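Local atomic coordinates of putative TetR-family transcriptional regulator (Bordetella parapertussis 12822, PDB entry 3CCY), a protein that probably binds regulatory DNA as a TetR-type transcription factor, most likely a repressor. Residues A[162-165]-A[166-169]; A[108-111]-A[112-116]; A[126-129]-A[130-134]; A[190-194]-A[195-199]; A[70-73]-A[74-78]. One frame throughout, in Å; residues are numbered along the deposited sequence.

Contact 1 (A[162-165]-A[166-169]); sequences LFFG and MINW
M166 packs against F163 on the preceding turn, and these two residues, with G165, carry this local contact. The helical backbone itself sets M166 CB 3.3 Å from the carbonyl O of F163. The selenomethionine then holds CG beside its own N and anti to the carbonyl carbon (chi1 -63°), which lays CG 3.8 Å from L162 O. Farther out the chain bends at chi3 and crosses the F163 side chain at about a right angle, though the exact place of its methyl CE is doubtful. A long unbranched selenomethionine chain can make such a turn, and M166 also meets M166 of the second subunit. F163 has its ring swung anti to the backbone N (chi1 170°), where I167 CD1 packs 3.7 Å from F163 CE2; the ring also meets F193 edge-to-face. The backbone is unevenly bonded: M166 N and I167 N make weak hydrogen bonds to L162 O and F163 O, whereas N168 N reaches F164 O at 2.6 Å, nearly in line with the carbonyl. G165 O in turn accepts W169 N at 3.0 Å. With no side chain, G165 lets W169 of the second subunit pack close to its backbone, which is consistent with glycine here. F163, F164 and I167 face the chain's own helices, while L162, G165, M166, N168 and W169 meet the second subunit, consistent with the helical-bundle dimerisation of TetR-family regulators.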
loop_
_atom_site.group_PDB
_atom_site.type_symbol
_atom_site.label_atom_id
_atom_site.label_comp_id
_atom_site.label_asym_id
_atom_site.label_seq_id
_atom_site.Cartn_x
_atom_site.Cartn_y
_atom_site.Cartn_z
ATOM N N LEU A 162 8.546 1.899 -7.027
ATOM C CA LEU A 162 7.330 2.372 -7.700
ATOM C C LEU A 162 6.598 1.190 -8.319
ATOM O O LEU A 162 5.383 1.064 -8.186
ATOM C CB LEU A 162 7.650 3.411 -8.755
ATOM C CG LEU A 162 8.059 4.775 -8.165
ATOM C CD1 LEU A 162 8.699 5.684 -9.223
ATOM C CD2 LEU A 162 6.857 5.513 -7.414
ATOM N N PHE A 163 7.372 0.301 -8.937
ATOM C CA PHE A 163 6.834 -0.951 -9.375
ATOM C C PHE A 163 6.150 -1.759 -8.248
ATOM O O PHE A 163 5.023 -2.201 -8.446
ATOM C CB PHE A 163 7.879 -1.813 -10.058
ATOM C CG PHE A 163 7.376 -3.197 -10.284
ATOM C CD1 PHE A 163 6.491 -3.447 -11.334
ATOM C CD2 PHE A 163 7.656 -4.207 -9.373
ATOM C CE1 PHE A 163 5.942 -4.714 -11.509
ATOM C CE2 PHE A 163 7.087 -5.467 -9.545
ATOM C CZ PHE A 163 6.243 -5.697 -10.613
ATOM N N PHE A 164 6.865 -2.033 -7.146
ATOM C CA PHE A 164 6.249 -2.730 -5.989
ATOM C C PHE A 164 4.920 -2.161 -5.502
ATOM O O PHE A 164 4.002 -2.896 -5.163
ATOM C CB PHE A 164 7.223 -2.899 -4.824
ATOM C CG PHE A 164 8.041 -4.162 -4.945
ATOM C CD1 PHE A 164 7.425 -5.411 -4.856
ATOM C CD2 PHE A 164 9.403 -4.105 -5.226
ATOM C CE1 PHE A 164 8.166 -6.605 -4.998
ATOM C CE2 PHE A 164 10.146 -5.297 -5.381
ATOM C CZ PHE A 164 9.528 -6.530 -5.262
ATOM N N GLY A 165 4.846 -0.853 -5.432
ATOM C CA GLY A 165 3.588 -0.141 -5.155
ATOM C C GLY A 165 2.431 -0.574 -6.030
ATOM O O GLY A 165 1.343 -0.813 -5.502
HETATM N N MSE A 166 2.629 -0.632 -7.353
HETATM C CA MSE A 166 1.554 -1.109 -8.246
HETATM C C MSE A 166 1.005 -2.442 -7.843
HETATM O O MSE A 166 -0.215 -2.628 -7.832
HETATM C CB MSE A 166 2.036 -1.332 -9.682
HETATM C CG MSE A 166 2.507 -0.131 -10.368
HETATM SE SE MSE A 166 2.829 -0.665 -12.272
HETATM C CE MSE A 166 4.474 0.037 -12.460
ATOM N N ILE A 167 1.910 -3.407 -7.622
ATOM C CA ILE A 167 1.460 -4.762 -7.267
ATOM C C ILE A 167 1.105 -4.968 -5.801
ATOM O O ILE A 167 0.208 -5.729 -5.520
ATOM C CB ILE A 167 2.456 -5.897 -7.726
ATOM C CG1 ILE A 167 3.875 -5.729 -7.175
ATOM C CG2 ILE A 167 2.467 -6.048 -9.239
ATOM C CD1 ILE A 167 4.610 -7.096 -7.291
ATOM N N ASN A 168 1.812 -4.331 -4.867
ATOM C CA ASN A 168 1.525 -4.497 -3.424
ATOM C C ASN A 168 0.232 -3.804 -3.006
ATOM O O ASN A 168 -0.411 -4.237 -2.031
ATOM C CB ASN A 168 2.682 -4.007 -2.525
ATOM C CG ASN A 168 3.903 -4.910 -2.596
ATOM O OD1 ASN A 168 3.866 -5.941 -3.246
ATOM N ND2 ASN A 168 4.995 -4.525 -1.935
ATOM N N TRP A 169 -0.160 -2.729 -3.700
ATOM C CA TRP A 169 -1.415 -2.018 -3.388
ATOM C C TRP A 169 -2.675 -2.779 -3.781
ATOM O O TRP A 169 -3.771 -2.409 -3.358
ATOM C CB TRP A 169 -1.445 -0.624 -4.071
ATOM C CG TRP A 169 -2.475 0.338 -3.559
ATOM C CD1 TRP A 169 -3.524 0.899 -4.261
ATOM C CD2 TRP A 169 -2.572 0.823 -2.240
ATOM N NE1 TRP A 169 -4.243 1.723 -3.439
ATOM C CE2 TRP A 169 -3.674 1.694 -2.192
ATOM C CE3 TRP A 169 -1.817 0.612 -1.081
ATOM C CZ2 TRP A 169 -4.050 2.361 -1.028
ATOM C CZ3 TRP A 169 -2.186 1.296 0.075
ATOM C CH2 TRP A 169 -3.294 2.138 0.093
#

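Contact 2 (A[108-111]-A[112-116]); sequences RHVV and MLTCL
V111 and C115 meet one helical turn apart, V111 CG1 lying 3.7 Å from C115 CB. The carbonyl of V111 faces the same turn and takes two donors, C115 N at 2.8 Å and, weakly, T114 N at 3.3 Å, a forked pattern where the helix draws to its close. Two residues earlier, L113 CD1 rests 3.5 Å from H109 ND1. The imidazole stands there because its CG is anti to the backbone N (chi1 -159°); the side chains cross at an angle, L113 CD1 meeting both ND1 and CE1 of H109. L113 N in turn bonds H109 O almost linearly, at 3.0 Å. Beyond this shell, F27 of helix 15-29 and L62, M65 and L66 of helix 58-81 pack on V111, a compact beta-branched residue suited to so close a fit, while Y171 packs on V110, L113 and T114. This end of helix 87-115 thus packs on helices 15-29 and 58-81, consistent with the TetR-family junction between the N-terminal domain, which carries the predicted helix-turn-helix, and the C-terminal domain.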
loop_
_atom_site.group_PDB
_atom_site.type_symbol
_atom_site.label_atom_id
_atom_site.label_comp_id
_atom_site.label_asym_id
_atom_site.label_seq_id
_atom_site.Cartn_x
_atom_site.Cartn_y
_atom_site.Cartn_z
ATOM N N ARG A 108 -2.395 -14.430 4.104
ATOM C CA ARG A 108 -0.984 -14.430 4.523
ATOM C C ARG A 108 -0.213 -13.316 3.793
ATOM O O ARG A 108 0.666 -12.693 4.366
ATOM C CB ARG A 108 -0.329 -15.811 4.307
ATOM C CG ARG A 108 -0.669 -16.908 5.378
ATOM C CD ARG A 108 0.024 -18.217 4.996
ATOM N NE ARG A 108 -0.352 -19.419 5.764
ATOM C CZ ARG A 108 -1.536 -20.043 5.699
ATOM N NH1 ARG A 108 -1.759 -21.130 6.423
ATOM N NH2 ARG A 108 -2.512 -19.579 4.936
ATOM N N HIS A 109 -0.589 -13.046 2.542
ATOM C CA HIS A 109 -0.021 -11.935 1.747
ATOM C C HIS A 109 -0.307 -10.576 2.409
ATOM O O HIS A 109 0.603 -9.805 2.727
ATOM C CB HIS A 109 -0.634 -11.993 0.344
ATOM C CG HIS A 109 0.155 -11.296 -0.723
ATOM N ND1 HIS A 109 -0.062 -9.974 -1.068
ATOM C CD2 HIS A 109 1.123 -11.754 -1.558
ATOM C CE1 HIS A 109 0.750 -9.649 -2.064
ATOM N NE2 HIS A 109 1.473 -10.713 -2.387
ATOM N N VAL A 110 -1.583 -10.287 2.640
ATOM C CA VAL A 110 -1.974 -9.065 3.346
ATOM C C VAL A 110 -1.193 -8.930 4.667
ATOM O O VAL A 110 -0.631 -7.863 4.950
ATOM C CB VAL A 110 -3.513 -8.993 3.602
ATOM C CG1 VAL A 110 -3.878 -7.774 4.465
ATOM C CG2 VAL A 110 -4.281 -8.975 2.295
ATOM N N VAL A 111 -1.128 -10.018 5.448
ATOM C CA VAL A 111 -0.418 -10.005 6.746
ATOM C C VAL A 111 1.092 -9.651 6.583
ATOM O O VAL A 111 1.638 -8.902 7.409
ATOM C CB VAL A 111 -0.677 -11.312 7.588
ATOM C CG1 VAL A 111 0.182 -11.347 8.835
ATOM C CG2 VAL A 111 -2.137 -11.407 8.024
HETATM N N MSE A 112 1.741 -10.176 5.533
HETATM C CA MSE A 112 3.116 -9.788 5.225
HETATM C C MSE A 112 3.181 -8.273 4.995
HETATM O O MSE A 112 3.890 -7.563 5.723
HETATM C CB MSE A 112 3.659 -10.554 4.008
HETATM C CG MSE A 112 5.186 -10.436 3.780
HETATM SE SE MSE A 112 6.324 -11.119 5.246
HETATM C CE MSE A 112 6.530 -9.470 6.279
ATOM N N LEU A 113 2.398 -7.786 4.026
ATOM C CA LEU A 113 2.336 -6.365 3.639
ATOM C C LEU A 113 1.862 -5.416 4.729
ATOM O O LEU A 113 1.924 -4.209 4.543
ATOM C CB LEU A 113 1.456 -6.189 2.386
ATOM C CG LEU A 113 1.898 -6.990 1.148
ATOM C CD1 LEU A 113 0.977 -6.804 -0.046
ATOM C CD2 LEU A 113 3.369 -6.679 0.749
ATOM N N THR A 114 1.416 -5.938 5.869
ATOM C CA THR A 114 0.649 -5.123 6.828
ATOM C C THR A 114 1.043 -5.249 8.305
ATOM O O THR A 114 0.832 -4.312 9.079
ATOM C CB THR A 114 -0.888 -5.400 6.655
ATOM O OG1 THR A 114 -1.426 -4.531 5.647
ATOM C CG2 THR A 114 -1.679 -5.227 7.965
ATOM N N CYS A 115 1.596 -6.399 8.697
ATOM C CA CYS A 115 1.698 -6.755 10.129
ATOM C C CYS A 115 3.111 -6.913 10.693
ATOM O O CYS A 115 3.277 -7.218 11.875
ATOM C CB CYS A 115 0.906 -8.030 10.410
ATOM S SG CYS A 115 -0.858 -7.797 10.621
ATOM N N LEU A 116 4.119 -6.715 9.849
ATOM C CA LEU A 116 5.510 -6.880 10.252
ATOM C C LEU A 116 5.911 -6.133 11.544
ATOM O O LEU A 116 6.741 -6.628 12.309
ATOM C CB LEU A 116 6.437 -6.513 9.085
ATOM C CG LEU A 116 7.917 -6.876 9.208
ATOM C CD1 LEU A 116 8.104 -8.349 9.538
ATOM C CD2 LEU A 116 8.640 -6.533 7.933
#

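Contact 3 (A[126-129]-A[130-134]); sequences ALIA and KQREL
I128 and R132 form a close pair on the outer side of helix 122-145, one turn apart. The methyl CG2 of I128 sits over the centre of one face of the guanidinium, 3.5 Å from R132 CZ. Two torsions bring this about: I128 CG2 is anti to its backbone N, and the arginine, with CG beside its own N (chi1 -82°), runs extended from CG to NE back along the previous turn. Arginine suits the place, since the flat face of its guanidinium, which is poorly hydrated, can lie over a methyl while the N-H groups stay in its plane. Underneath, the backbone is regular, with Q131 N to L127 O at 3.0 Å and R132 N to I128 O also at 3.0 Å. The tightly packed part is L127, buried, with its branched end on L116, L119 and T67. Against it stands the exposed side of A126 and R132. K130 passes the small A126 with CG 3.7 Å from A126 O before bending at chi4; its ammonium then forms a salt bridge with D71 of helix 58-81. E133 brings CG to 3.4 Å from A129 O, and its carboxylate makes a long, weak ion pair with R78. Apolar residues turned inward, with charged ones at the flanks and outside, make this an amphipathic alpha-helix, the building unit of the all-helical TetR C-terminal domain.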
loop_
_atom_site.group_PDB
_atom_site.type_symbol
_atom_site.label_atom_id
_atom_site.label_comp_id
_atom_site.label_asym_id
_atom_site.label_seq_id
_atom_site.Cartn_x
_atom_site.Cartn_y
_atom_site.Cartn_z
ATOM N N ALA A 126 15.184 -9.948 10.721
ATOM C CA ALA A 126 15.381 -11.170 9.944
ATOM C C ALA A 126 14.383 -11.229 8.776
ATOM O O ALA A 126 14.750 -11.604 7.663
ATOM C CB ALA A 126 15.243 -12.395 10.825
ATOM N N LEU A 127 13.131 -10.851 9.039
ATOM C CA LEU A 127 12.082 -10.833 8.006
ATOM C C LEU A 127 12.225 -9.649 7.070
ATOM O O LEU A 127 11.985 -9.782 5.881
ATOM C CB LEU A 127 10.678 -10.870 8.623
ATOM C CG LEU A 127 10.304 -12.222 9.246
ATOM C CD1 LEU A 127 9.235 -12.050 10.300
ATOM C CD2 LEU A 127 9.848 -13.198 8.166
ATOM N N ILE A 128 12.629 -8.495 7.604
ATOM C CA ILE A 128 12.937 -7.343 6.757
ATOM C C ILE A 128 14.086 -7.705 5.798
ATOM O O ILE A 128 14.102 -7.260 4.648
ATOM C CB ILE A 128 13.319 -6.076 7.584
ATOM C CG1 ILE A 128 12.063 -5.483 8.239
ATOM C CG2 ILE A 128 13.922 -4.984 6.664
ATOM C CD1 ILE A 128 12.349 -4.471 9.368
ATOM N N ALA A 129 15.046 -8.490 6.284
ATOM C CA ALA A 129 16.145 -8.924 5.435
ATOM C C ALA A 129 15.651 -9.788 4.261
ATOM O O ALA A 129 16.160 -9.678 3.150
ATOM C CB ALA A 129 17.182 -9.663 6.232
ATOM N N LYS A 130 14.679 -10.662 4.520
ATOM C CA LYS A 130 14.100 -11.505 3.474
ATOM C C LYS A 130 13.298 -10.708 2.457
ATOM O O LYS A 130 13.318 -11.022 1.280
ATOM C CB LYS A 130 13.292 -12.636 4.079
ATOM C CG LYS A 130 14.204 -13.705 4.706
ATOM C CD LYS A 130 13.407 -14.745 5.472
ATOM C CE LYS A 130 14.317 -15.783 6.140
ATOM N NZ LYS A 130 14.609 -16.892 5.203
ATOM N N GLN A 131 12.597 -9.672 2.925
ATOM C CA GLN A 131 11.869 -8.769 2.051
ATOM C C GLN A 131 12.842 -8.009 1.144
ATOM O O GLN A 131 12.544 -7.735 0.002
ATOM C CB GLN A 131 11.039 -7.780 2.887
ATOM C CG GLN A 131 9.625 -8.276 3.214
ATOM C CD GLN A 131 8.838 -7.276 4.062
ATOM O OE1 GLN A 131 9.403 -6.596 4.912
ATOM N NE2 GLN A 131 7.540 -7.182 3.824
ATOM N N ARG A 132 14.008 -7.669 1.672
ATOM C CA ARG A 132 15.033 -6.995 0.877
ATOM C C ARG A 132 15.595 -7.905 -0.237
ATOM O O ARG A 132 15.859 -7.443 -1.351
ATOM C CB ARG A 132 16.147 -6.515 1.784
ATOM C CG ARG A 132 15.847 -5.190 2.464
ATOM C CD ARG A 132 16.938 -4.893 3.462
ATOM N NE ARG A 132 16.638 -3.744 4.311
ATOM C CZ ARG A 132 17.022 -3.639 5.585
ATOM N NH1 ARG A 132 17.690 -4.639 6.167
ATOM N NH2 ARG A 132 16.718 -2.548 6.283
ATOM N N GLU A 133 15.761 -9.194 0.068
ATOM C CA GLU A 133 16.137 -10.197 -0.933
ATOM C C GLU A 133 15.176 -10.234 -2.116
ATOM O O GLU A 133 15.595 -10.295 -3.261
ATOM C CB GLU A 133 16.203 -11.599 -0.298
ATOM C CG GLU A 133 17.281 -11.735 0.736
ATOM C CD GLU A 133 17.406 -13.162 1.269
ATOM O OE1 GLU A 133 17.547 -14.096 0.458
ATOM O OE2 GLU A 133 17.349 -13.352 2.494
ATOM N N LEU A 134 13.882 -10.232 -1.805
ATOM C CA LEU A 134 12.815 -10.293 -2.754
ATOM C C LEU A 134 12.791 -9.063 -3.643
ATOM O O LEU A 134 12.716 -9.184 -4.862
ATOM C CB LEU A 134 11.505 -10.362 -2.003
ATOM C CG LEU A 134 10.254 -10.563 -2.845
ATOM C CD1 LEU A 134 10.202 -11.984 -3.371
ATOM C CD2 LEU A 134 9.037 -10.232 -1.945
#

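Contact 4 (A[190-194]-A[195-199]); sequences VQLFL and DGYLN
L192 and Y197 lie side by side and point the same way, across the point where helix 182-195 stops. The methyl CD2 of L192 meets the rim of the phenol ring in its plane, 3.7 Å from Y197 CD2. Each torsion contributes: L192 holds CG beside its backbone N (chi1 -72°), while Y197 turns its ring anti to its own N (chi1 -173°). Leucine suits its place because its branch reaches the ring edge from a buried position at the helix end, and the ring itself meets that of F193 of the second subunit. D195 keeps CG beside its backbone N, with CB 3.4 Å from Q191 O, and its carboxylate forms a salt bridge with K88. The carbonyl of Q191 is gripped three times, by D195 N at 2.9 Å, weakly by G196 N at 3.3 Å, and by a water that donates to it. That same water donates to G196 O at 2.8 Å and so ties the last turn to the residue that leaves it. G196 N also bonds weakly to L192 O. At the backbone angles of G196, with phi positive at 95°, a CB would be jammed against the carbonyl O of D195, which calls for glycine. This is a glycine-terminated helix C-terminus, built into the subunit interface, where backbone bonds from F193, L194, Y197 and L198 run to the partner chain.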
loop_
_atom_site.group_PDB
_atom_site.type_symbol
_atom_site.label_atom_id
_atom_site.label_comp_id
_atom_site.label_asym_id
_atom_site.label_seq_id
_atom_site.Cartn_x
_atom_site.Cartn_y
_atom_site.Cartn_z
ATOM N N VAL A 190 2.808 -5.295 -16.311
ATOM C CA VAL A 190 4.060 -5.279 -17.064
ATOM C C VAL A 190 4.033 -4.440 -18.340
ATOM O O VAL A 190 4.981 -3.682 -18.591
ATOM C CB VAL A 190 4.508 -6.725 -17.381
ATOM C CG1 VAL A 190 5.740 -6.746 -18.296
ATOM C CG2 VAL A 190 4.824 -7.453 -16.077
ATOM N N GLN A 191 2.983 -4.584 -19.162
ATOM C CA GLN A 191 2.857 -3.739 -20.370
ATOM C C GLN A 191 2.908 -2.230 -19.967
ATOM O O GLN A 191 3.606 -1.431 -20.589
ATOM C CB GLN A 191 1.522 -4.055 -21.144
ATOM C CG GLN A 191 1.483 -5.487 -21.804
ATOM C CD GLN A 191 0.024 -6.009 -22.100
ATOM O OE1 GLN A 191 -0.984 -5.251 -21.994
ATOM N NE2 GLN A 191 -0.081 -7.320 -22.444
ATOM N N LEU A 192 2.126 -1.854 -18.951
ATOM C CA LEU A 192 2.066 -0.465 -18.496
ATOM C C LEU A 192 3.438 -0.001 -17.994
ATOM O O LEU A 192 3.948 1.061 -18.436
ATOM C CB LEU A 192 1.022 -0.306 -17.375
ATOM C CG LEU A 192 -0.477 -0.386 -17.710
ATOM C CD1 LEU A 192 -1.279 -0.706 -16.426
ATOM C CD2 LEU A 192 -0.971 0.941 -18.294
ATOM N N PHE A 193 4.013 -0.763 -17.063
ATOM C CA PHE A 193 5.296 -0.382 -16.424
ATOM C C PHE A 193 6.437 -0.309 -17.454
ATOM O O PHE A 193 7.165 0.655 -17.472
ATOM C CB PHE A 193 5.706 -1.323 -15.265
ATOM C CG PHE A 193 6.936 -0.821 -14.509
ATOM C CD1 PHE A 193 6.836 0.266 -13.652
ATOM C CD2 PHE A 193 8.181 -1.393 -14.715
ATOM C CE1 PHE A 193 7.967 0.773 -12.979
ATOM C CE2 PHE A 193 9.305 -0.889 -14.046
ATOM C CZ PHE A 193 9.180 0.191 -13.188
ATOM N N LEU A 194 6.571 -1.325 -18.313
ATOM C CA LEU A 194 7.666 -1.370 -19.293
ATOM C C LEU A 194 7.478 -0.457 -20.506
ATOM O O LEU A 194 8.420 0.186 -20.961
ATOM C CB LEU A 194 7.905 -2.816 -19.789
ATOM C CG LEU A 194 8.412 -3.793 -18.715
ATOM C CD1 LEU A 194 8.844 -5.080 -19.397
ATOM C CD2 LEU A 194 9.563 -3.239 -17.846
ATOM N N ASP A 195 6.268 -0.421 -21.042
ATOM C CA ASP A 195 6.043 0.266 -22.316
ATOM C C ASP A 195 5.169 1.520 -22.222
ATOM O O ASP A 195 5.137 2.349 -23.160
ATOM C CB ASP A 195 5.531 -0.742 -23.363
ATOM C CG ASP A 195 6.619 -1.772 -23.743
ATOM O OD1 ASP A 195 7.641 -1.364 -24.347
ATOM O OD2 ASP A 195 6.487 -2.963 -23.414
ATOM N N GLY A 196 4.494 1.700 -21.082
ATOM C CA GLY A 196 3.810 2.975 -20.849
ATOM C C GLY A 196 2.352 3.002 -21.223
ATOM O O GLY A 196 1.947 2.443 -22.231
ATOM N N TYR A 197 1.558 3.680 -20.387
ATOM C CA TYR A 197 0.139 3.924 -20.636
ATOM C C TYR A 197 -0.151 4.482 -22.040
ATOM O O TYR A 197 -1.147 4.091 -22.696
ATOM C CB TYR A 197 -0.382 4.914 -19.597
ATOM C CG TYR A 197 -1.855 5.105 -19.660
ATOM C CD1 TYR A 197 -2.409 6.306 -20.104
ATOM C CD2 TYR A 197 -2.702 4.086 -19.280
ATOM C CE1 TYR A 197 -3.798 6.458 -20.171
ATOM C CE2 TYR A 197 -4.084 4.233 -19.355
ATOM C CZ TYR A 197 -4.619 5.420 -19.770
ATOM O OH TYR A 197 -6.023 5.530 -19.857
ATOM N N LEU A 198 0.693 5.417 -22.473
ATOM C CA LEU A 198 0.518 6.071 -23.776
ATOM C C LEU A 198 0.732 5.180 -25.030
ATOM O O LEU A 198 0.296 5.548 -26.131
ATOM C CB LEU A 198 1.353 7.345 -23.842
ATOM C CG LEU A 198 1.055 8.462 -22.821
ATOM C CD1 LEU A 198 2.010 9.667 -23.053
ATOM C CD2 LEU A 198 -0.425 8.973 -22.855
ATOM N N ASN A 199 1.350 4.011 -24.867
ATOM C CA ASN A 199 1.601 3.121 -26.016
ATOM C C ASN A 199 0.805 1.811 -25.944
ATOM O O ASN A 199 0.944 0.925 -26.797
ATOM C CB ASN A 199 3.099 2.799 -26.122
ATOM C CG ASN A 199 3.956 4.024 -26.008
ATOM O OD1 ASN A 199 4.656 4.227 -25.006
ATOM N ND2 ASN A 199 3.884 4.872 -27.001
HETATM O O HOH W 1 2.055 -0.295 -22.990
#

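Contact 5 (A[70-73]-A[74-78]); sequences VDSL and LERCR
The backbone from V70 to R78 is a regular alpha-helix in which L74, E75, R76 and C77 each donate their N-H to the carbonyl four residues back, L74 N to V70 O being 2.9 Å. L74 lies along the turn before it, its CG beside the backbone N and 3.4 Å from V70 O. Its methyl CD1 reaches V70 CG2 at 4.4 Å, a light touch between branched residues that both face helix 122-145. L73 is turned the other way, CG anti to its N (chi1 -158°), and packs on F98 and I101 of helix 87-115; the small C77 packs on F98 and L134. Helix 58-81 is the long connecting helix of the TetR fold, leading from the predicted helix-turn-helix motif into the C-terminal core. Its flanks are polar. R76 follows the turn before it, CG 3.4 Å from S72 O, and, in the conformer given, bends at chi3 and pairs with E100 in a salt bridge. E75 bends at chi2 and forms a salt bridge with R78, E75 OE2 to R78 NH2 3.0 Å; OE2 lies in the guanidinium plane, while the nitrogen stands 45° out of the carboxylate plane. A water accepts from the same NH2 and donates to D71 O at 2.7 Å, and R78 NE bonds Y137 OH.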
loop_
_atom_site.group_PDB
_atom_site.type_symbol
_atom_site.label_atom_id
_atom_site.label_comp_id
_atom_site.label_asym_id
_atom_site.label_seq_id
_atom_site.Cartn_x
_atom_site.Cartn_y
_atom_site.Cartn_z
ATOM N N VAL A 70 7.253 -15.684 3.327
ATOM C CA VAL A 70 8.352 -15.031 2.600
ATOM C C VAL A 70 9.359 -16.085 2.115
ATOM O O VAL A 70 9.878 -15.959 1.008
ATOM C CB VAL A 70 9.033 -13.851 3.380
ATOM C CG1 VAL A 70 9.890 -14.323 4.517
ATOM C CG2 VAL A 70 9.861 -12.934 2.411
ATOM N N ASP A 71 9.581 -17.148 2.907
ATOM C CA ASP A 71 10.464 -18.231 2.474
ATOM C C ASP A 71 9.927 -18.872 1.191
ATOM O O ASP A 71 10.675 -19.117 0.260
ATOM C CB ASP A 71 10.672 -19.292 3.578
ATOM C CG ASP A 71 11.667 -18.847 4.641
ATOM O OD1 ASP A 71 12.332 -17.808 4.461
ATOM O OD2 ASP A 71 11.786 -19.532 5.676
ATOM N N SER A 72 8.623 -19.092 1.131
ATOM C CA SER A 72 7.991 -19.670 -0.066
ATOM C C SER A 72 8.135 -18.764 -1.294
ATOM O O SER A 72 8.477 -19.228 -2.396
ATOM C CB SER A 72 6.521 -19.939 0.207
ATOM O OG SER A 72 6.072 -21.052 -0.532
ATOM N N LEU A 73 7.874 -17.473 -1.101
ATOM C CA LEU A 73 7.958 -16.512 -2.165
ATOM C C LEU A 73 9.399 -16.471 -2.731
ATOM O O LEU A 73 9.602 -16.455 -3.951
ATOM C CB LEU A 73 7.531 -15.149 -1.622
ATOM C CG LEU A 73 7.031 -14.044 -2.531
ATOM C CD1 LEU A 73 6.280 -14.539 -3.770
ATOM C CD2 LEU A 73 6.155 -13.078 -1.693
ATOM N N LEU A 74 10.387 -16.451 -1.832
ATOM C CA LEU A 74 11.793 -16.452 -2.224
ATOM C C LEU A 74 12.184 -17.689 -3.027
ATOM O O LEU A 74 12.857 -17.567 -4.034
ATOM C CB LEU A 74 12.721 -16.293 -0.996
ATOM C CG LEU A 74 12.799 -14.860 -0.412
ATOM C CD1 LEU A 74 13.531 -14.883 0.930
ATOM C CD2 LEU A 74 13.493 -13.850 -1.356
ATOM N N GLU A 75 11.750 -18.870 -2.597
ATOM C CA GLU A 75 12.113 -20.089 -3.305
ATOM C C GLU A 75 11.471 -20.087 -4.679
ATOM O O GLU A 75 12.143 -20.377 -5.658
ATOM C CB GLU A 75 11.722 -21.357 -2.550
ATOM C CG GLU A 75 12.720 -22.547 -2.679
ATOM C CD GLU A 75 13.926 -22.369 -3.681
ATOM O OE1 GLU A 75 13.756 -22.662 -4.903
ATOM O OE2 GLU A 75 15.060 -21.995 -3.221
ATOM N N ARG A 76 10.199 -19.702 -4.764
ATOM C CA ARG A 76 9.523 -19.736 -6.049
ATOM C C ARG A 76 10.086 -18.733 -7.038
ATOM O O ARG A 76 10.180 -19.043 -8.224
ATOM C CB ARG A 76 8.012 -19.712 -5.870
ATOM C CG ARG A 76 7.584 -21.010 -5.141
ATOM C CD ARG A 76 6.141 -21.072 -4.779
ATOM N NE ARG A 76 5.307 -21.165 -5.968
ATOM C CZ ARG A 76 4.012 -20.883 -5.987
ATOM N NH1 ARG A 76 3.404 -20.523 -4.867
ATOM N NH2 ARG A 76 3.344 -20.941 -7.130
ATOM N N CYS A 77 10.496 -17.564 -6.538
ATOM C CA CYS A 77 11.216 -16.554 -7.327
ATOM C C CYS A 77 12.501 -17.112 -7.922
ATOM O O CYS A 77 12.851 -16.827 -9.069
ATOM C CB CYS A 77 11.613 -15.364 -6.452
ATOM S SG CYS A 77 10.392 -14.110 -6.262
ATOM N N ARG A 78 13.248 -17.831 -7.107
ATOM C CA ARG A 78 14.486 -18.430 -7.564
ATOM C C ARG A 78 14.237 -19.409 -8.705
ATOM O O ARG A 78 14.967 -19.379 -9.701
ATOM C CB ARG A 78 15.228 -19.133 -6.416
ATOM C CG ARG A 78 15.871 -18.155 -5.465
ATOM C CD ARG A 78 16.612 -18.873 -4.299
ATOM N NE ARG A 78 16.605 -17.943 -3.160
ATOM C CZ ARG A 78 16.025 -18.200 -1.986
ATOM N NH1 ARG A 78 16.084 -17.282 -1.020
ATOM N NH2 ARG A 78 15.425 -19.383 -1.762
HETATM O O HOH W 2 13.351 -19.538 0.710
#

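In the fold
Along the chain the order is contact 5, 2, 3, 1 and 4, on helices 58-81, 87-115, 122-145, 153-168 and 182-195, the last running into the loop after it. Contacts 3 and 5 are nearest, with centres about 11 Å apart, and a salt bridge, K130 NZ to D71 OD1 at 2.6 Å, joins them. Contact 2 touches both, and contact 1 through L113 CD1 and N168 O; contact 1 also touches contact 3. Contact 4 stands apart, its centre about 28 Å from those of contacts 2 and 3 and about 27 Å from that of contact 5, yet it packs on contact 1. Contacts 1 and 4 both reach the second subunit, so the connecting helix is linked through the core to the dimer interface.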